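Local coordinates for conserved hypothetical protein (Streptococcus pneumoniae, PDB 2GK4), which probably binds a nucleotide through a Rossmann-like domain and may act in the pantothenate-to-coenzyme A pathway, at residues A[114-117]-A[118-122]; A[176-179]-A[180-184]. All coordinates share one frame; numbering follows the deposited sequence.

Contact 1: A[114-117]-A[118-122]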
# COMPACT_ATOMS: atom_id res chain seq x y z
N LEU A 114 -23.86 -15.56 3.67
CA LEU A 114 -22.76 -14.63 3.38
C LEU A 114 -22.25 -14.71 1.94
O LEU A 114 -21.64 -13.77 1.42
CB LEU A 114 -21.63 -14.89 4.36
CG LEU A 114 -21.59 -14.10 5.68
CD1 LEU A 114 -22.91 -13.67 6.23
CD2 LEU A 114 -20.71 -14.78 6.74
N LYS A 115 -22.50 -15.84 1.28
CA LYS A 115 -22.12 -15.98 -0.13
C LYS A 115 -22.85 -14.94 -1.00
O LYS A 115 -22.36 -14.60 -2.09
CB LYS A 115 -22.34 -17.42 -0.61
CG LYS A 115 -21.47 -18.41 0.16
CD LYS A 115 -21.39 -19.84 -0.43
CE LYS A 115 -20.50 -20.71 0.48
NZ LYS A 115 -20.81 -22.17 0.38
N GLU A 116 -23.98 -14.41 -0.52
CA GLU A 116 -24.72 -13.36 -1.24
C GLU A 116 -23.81 -12.18 -1.58
O GLU A 116 -23.97 -11.54 -2.61
CB GLU A 116 -25.95 -12.85 -0.47
CG GLU A 116 -25.65 -11.84 0.68
CD GLU A 116 -26.92 -11.28 1.39
OE1 GLU A 116 -27.70 -10.53 0.75
OE2 GLU A 116 -27.11 -11.55 2.60
N PHE A 117 -22.84 -11.91 -0.70
CA PHE A 117 -21.99 -10.73 -0.81
C PHE A 117 -21.00 -10.81 -1.96
O PHE A 117 -20.48 -9.77 -2.41
CB PHE A 117 -21.27 -10.46 0.51
CG PHE A 117 -22.20 -10.05 1.64
CD1 PHE A 117 -22.29 -10.80 2.79
CD2 PHE A 117 -22.97 -8.91 1.54
CE1 PHE A 117 -23.15 -10.44 3.83
CE2 PHE A 117 -23.83 -8.52 2.57
CZ PHE A 117 -23.92 -9.29 3.71
N LEU A 118 -20.76 -12.01 -2.45
CA LEU A 118 -19.80 -12.20 -3.56
C LEU A 118 -20.36 -11.76 -4.91
O LEU A 118 -19.59 -11.61 -5.89
CB LEU A 118 -19.35 -13.65 -3.68
CG LEU A 118 -18.89 -14.43 -2.46
CD1 LEU A 118 -18.39 -15.81 -2.90
CD2 LEU A 118 -17.82 -13.69 -1.72
N SER A 119 -21.67 -11.58 -4.97
CA SER A 119 -22.32 -11.21 -6.23
C SER A 119 -22.81 -9.77 -6.20
O SER A 119 -23.56 -9.34 -7.09
CB SER A 119 -23.45 -12.17 -6.54
OG SER A 119 -24.49 -11.98 -5.61
N LYS A 120 -22.38 -9.03 -5.17
CA LYS A 120 -22.73 -7.61 -4.99
C LYS A 120 -21.57 -6.67 -5.37
O LYS A 120 -20.41 -7.09 -5.47
CB LYS A 120 -23.13 -7.34 -3.54
CG LYS A 120 -24.40 -8.06 -3.08
CD LYS A 120 -24.93 -7.43 -1.81
CE LYS A 120 -25.79 -8.40 -1.01
NZ LYS A 120 -27.10 -8.80 -1.67
N GLN A 121 -21.91 -5.40 -5.56
CA GLN A 121 -20.92 -4.36 -5.88
C GLN A 121 -20.85 -3.33 -4.77
O GLN A 121 -21.86 -3.09 -4.09
CB GLN A 121 -21.27 -3.70 -7.23
CG GLN A 121 -21.21 -4.66 -8.43
CD GLN A 121 -19.84 -5.33 -8.60
OE1 GLN A 121 -18.80 -4.68 -8.44
NE2 GLN A 121 -19.84 -6.63 -8.91
N ASN A 122 -19.69 -2.70 -4.59
CA ASN A 122 -19.51 -1.73 -3.51
C ASN A 122 -20.57 -0.64 -3.42
O ASN A 122 -20.91 -0.22 -2.32
CB ASN A 122 -18.13 -1.07 -3.58
CG ASN A 122 -17.05 -1.91 -2.96
OD1 ASN A 122 -17.32 -2.98 -2.42
ND2 ASN A 122 -15.82 -1.43 -3.03
O HOH W 1 -26.19 -11.01 -3.78
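Lys120 folds back over the 3-10 turn that precedes it and ends on Glu116. Its CB packs 3.8 Å from Phe117 O, and CG lies 3.5 Å from Glu116 O. Further along, CD and CE run obliquely past the Phe117 ring, CE reaching 3.8 Å from Phe117 CD2. The chain is extended until its last bond, where a bend (chi4 -67°) swings the ammonium onto the carboxylate: NZ forms a salt bridge with Glu116 OE1 at 3.0 Å, on the anti side and 21° out of the carboxylate plane. The other oxygen, OE2, is held by Ser111 OG. Glu116 CG also lies over the centre of the Phe117 ring, 3.9 Å above its plane. A water closes the polar side, donating to Glu116 O at 2.6 Å, accepting from Lys120 NZ and hydrogen-bonding Ser119 OG. Bonds of i to i+3 type join Leu118 N to Lys115 O and Ser119 N to Glu116 O. Phe117 stacks on Phe137, while Leu118 packs on Val133 of the second subunit. The lysine thus rests its aliphatic CE by the ring and turns NZ to Glu116 OE1 and the water, which would partly offset its charge.

Contact 2: A[176-179]-A[180-184]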
# COMPACT_ATOMS: atom_id res chain seq x y z
N ARG A 176 8.34 -28.84 -3.44
CA ARG A 176 8.17 -29.88 -4.45
C ARG A 176 6.76 -30.02 -4.99
O ARG A 176 6.57 -30.27 -6.18
CB ARG A 176 8.69 -31.22 -3.94
CG ARG A 176 10.19 -31.25 -4.06
CD ARG A 176 10.80 -32.56 -3.75
NE ARG A 176 12.21 -32.46 -4.06
CZ ARG A 176 13.18 -33.09 -3.41
NH1 ARG A 176 14.44 -32.89 -3.82
NH2 ARG A 176 12.92 -33.92 -2.40
N LYS A 177 5.78 -29.82 -4.12
CA LYS A 177 4.38 -29.80 -4.53
C LYS A 177 4.16 -28.68 -5.55
O LYS A 177 3.49 -28.88 -6.57
CB LYS A 177 3.48 -29.64 -3.31
CG LYS A 177 3.37 -30.92 -2.43
CD LYS A 177 2.39 -30.67 -1.29
CE LYS A 177 2.37 -31.83 -0.28
NZ LYS A 177 2.47 -33.16 -0.92
N SER A 178 4.77 -27.52 -5.29
CA SER A 178 4.73 -26.36 -6.17
C SER A 178 5.46 -26.61 -7.50
O SER A 178 4.97 -26.22 -8.57
CB SER A 178 5.33 -25.15 -5.45
OG SER A 178 5.42 -24.04 -6.33
N LEU A 179 6.61 -27.26 -7.44
CA LEU A 179 7.30 -27.70 -8.66
C LEU A 179 6.40 -28.46 -9.62
O LEU A 179 6.36 -28.17 -10.82
CB LEU A 179 8.49 -28.59 -8.30
CG LEU A 179 9.89 -28.01 -8.34
CD1 LEU A 179 10.63 -28.52 -9.53
CD2 LEU A 179 9.81 -26.56 -8.42
N ILE A 180 5.66 -29.42 -9.07
CA ILE A 180 4.75 -30.28 -9.84
C ILE A 180 3.54 -29.51 -10.37
O ILE A 180 3.21 -29.60 -11.54
CB ILE A 180 4.35 -31.56 -9.03
CG1 ILE A 180 5.24 -32.74 -9.40
CG2 ILE A 180 2.90 -32.01 -9.30
CD1 ILE A 180 6.75 -32.47 -9.43
N LYS A 181 2.92 -28.73 -9.49
CA LYS A 181 1.74 -27.93 -9.81
C LYS A 181 2.02 -26.91 -10.92
O LYS A 181 1.13 -26.62 -11.73
CB LYS A 181 1.27 -27.21 -8.55
CG LYS A 181 -0.18 -26.72 -8.54
CD LYS A 181 -0.48 -25.94 -7.25
CE LYS A 181 -1.99 -25.91 -6.89
NZ LYS A 181 -2.53 -27.24 -6.43
N ASN A 182 3.25 -26.40 -10.98
CA ASN A 182 3.59 -25.33 -11.94
C ASN A 182 4.47 -25.78 -13.09
O ASN A 182 4.87 -24.96 -13.94
CB ASN A 182 4.28 -24.17 -11.20
CG ASN A 182 3.35 -23.46 -10.26
OD1 ASN A 182 2.30 -22.96 -10.66
ND2 ASN A 182 3.72 -23.39 -8.99
N GLN A 183 4.79 -27.07 -13.12
CA GLN A 183 5.82 -27.58 -14.03
C GLN A 183 7.05 -26.68 -13.98
O GLN A 183 7.72 -26.43 -15.01
CB GLN A 183 5.30 -27.67 -15.46
CG GLN A 183 3.98 -28.36 -15.58
CD GLN A 183 3.47 -28.35 -17.00
OE1 GLN A 183 4.15 -28.83 -17.92
NE2 GLN A 183 2.28 -27.78 -17.20
N ALA A 184 7.35 -26.19 -12.78
CA ALA A 184 8.52 -25.37 -12.60
C ALA A 184 9.71 -26.28 -12.61
O ALA A 184 9.61 -27.49 -12.29
CB ALA A 184 8.44 -24.57 -11.27
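Leu179 O and Ala184 N make the bond that closes this helix end, 3.0 Å long and on a lone pair in the carbonyl plane. It is the i to i+5 bond, paired with the weak i to i+3 bond from Gln183 N to Ile180 O; with the positive phi of Gln183 (46°), they define a Schellman motif. The turn brings the apolar partners together: Leu179 CD2 meets Ala184 CB at 3.7 Å.

Beside this, Asn182 turns its amide back along the helix. Its backbone N donates to Ser178 O at 3.0 Å, and ND2 adds two weak, strongly bent bonds, to Ser178 O and to Ser178 OG at 3.2 Å. The serine hydroxyl is placed for this by a first torsion of 175°, which sets OG opposite the backbone N. Ser178 O thus receives both a main-chain and a side-chain N-H.

Just before the Asn182 N bond, the two preceding i to i+4 bonds position these groups: Ile180 N to Arg176 O at 3.1 Å and Lys181 N to Lys177 O at 3.0 Å. Farther out, Ser178 and Leu179 lie on Ile187 of strand 186-191, and Ala184 on Leu157 of strand 156-163, seating the end of the helix on the sheet within a beta-alpha-beta crossover. Arg176 NE is bonded to Glu206 O, and Gln183 NE2 to Glu150 OE2. Chemically, the polar end is served by backbone and amide N-H groups, while leucine and alanine close the turn on its buried side, where the chain leaves the helix for strand 186-191.

In the fold
Contact 1 comes first along the chain and contact 2 follows; their centres are about 33 Å apart and their nearest atoms about 20 Å, with no touch between them. Residues 114-122 belong to the connection between helix 105-110 and strand 133-140, beside the two-stranded antiparallel sheet 97-104/133-140, about 27 Å from the centre of the chain. Residues 176-184 finish helix 168-182 and lead toward strand 186-191 of the mixed eight-stranded sheet. One contact therefore belongs to a projecting arm, the other to the Rossmann-like body. Of the two, only contact 1 lies at the subunit interface, while contact 2 is internal to the sheet-and-helix body.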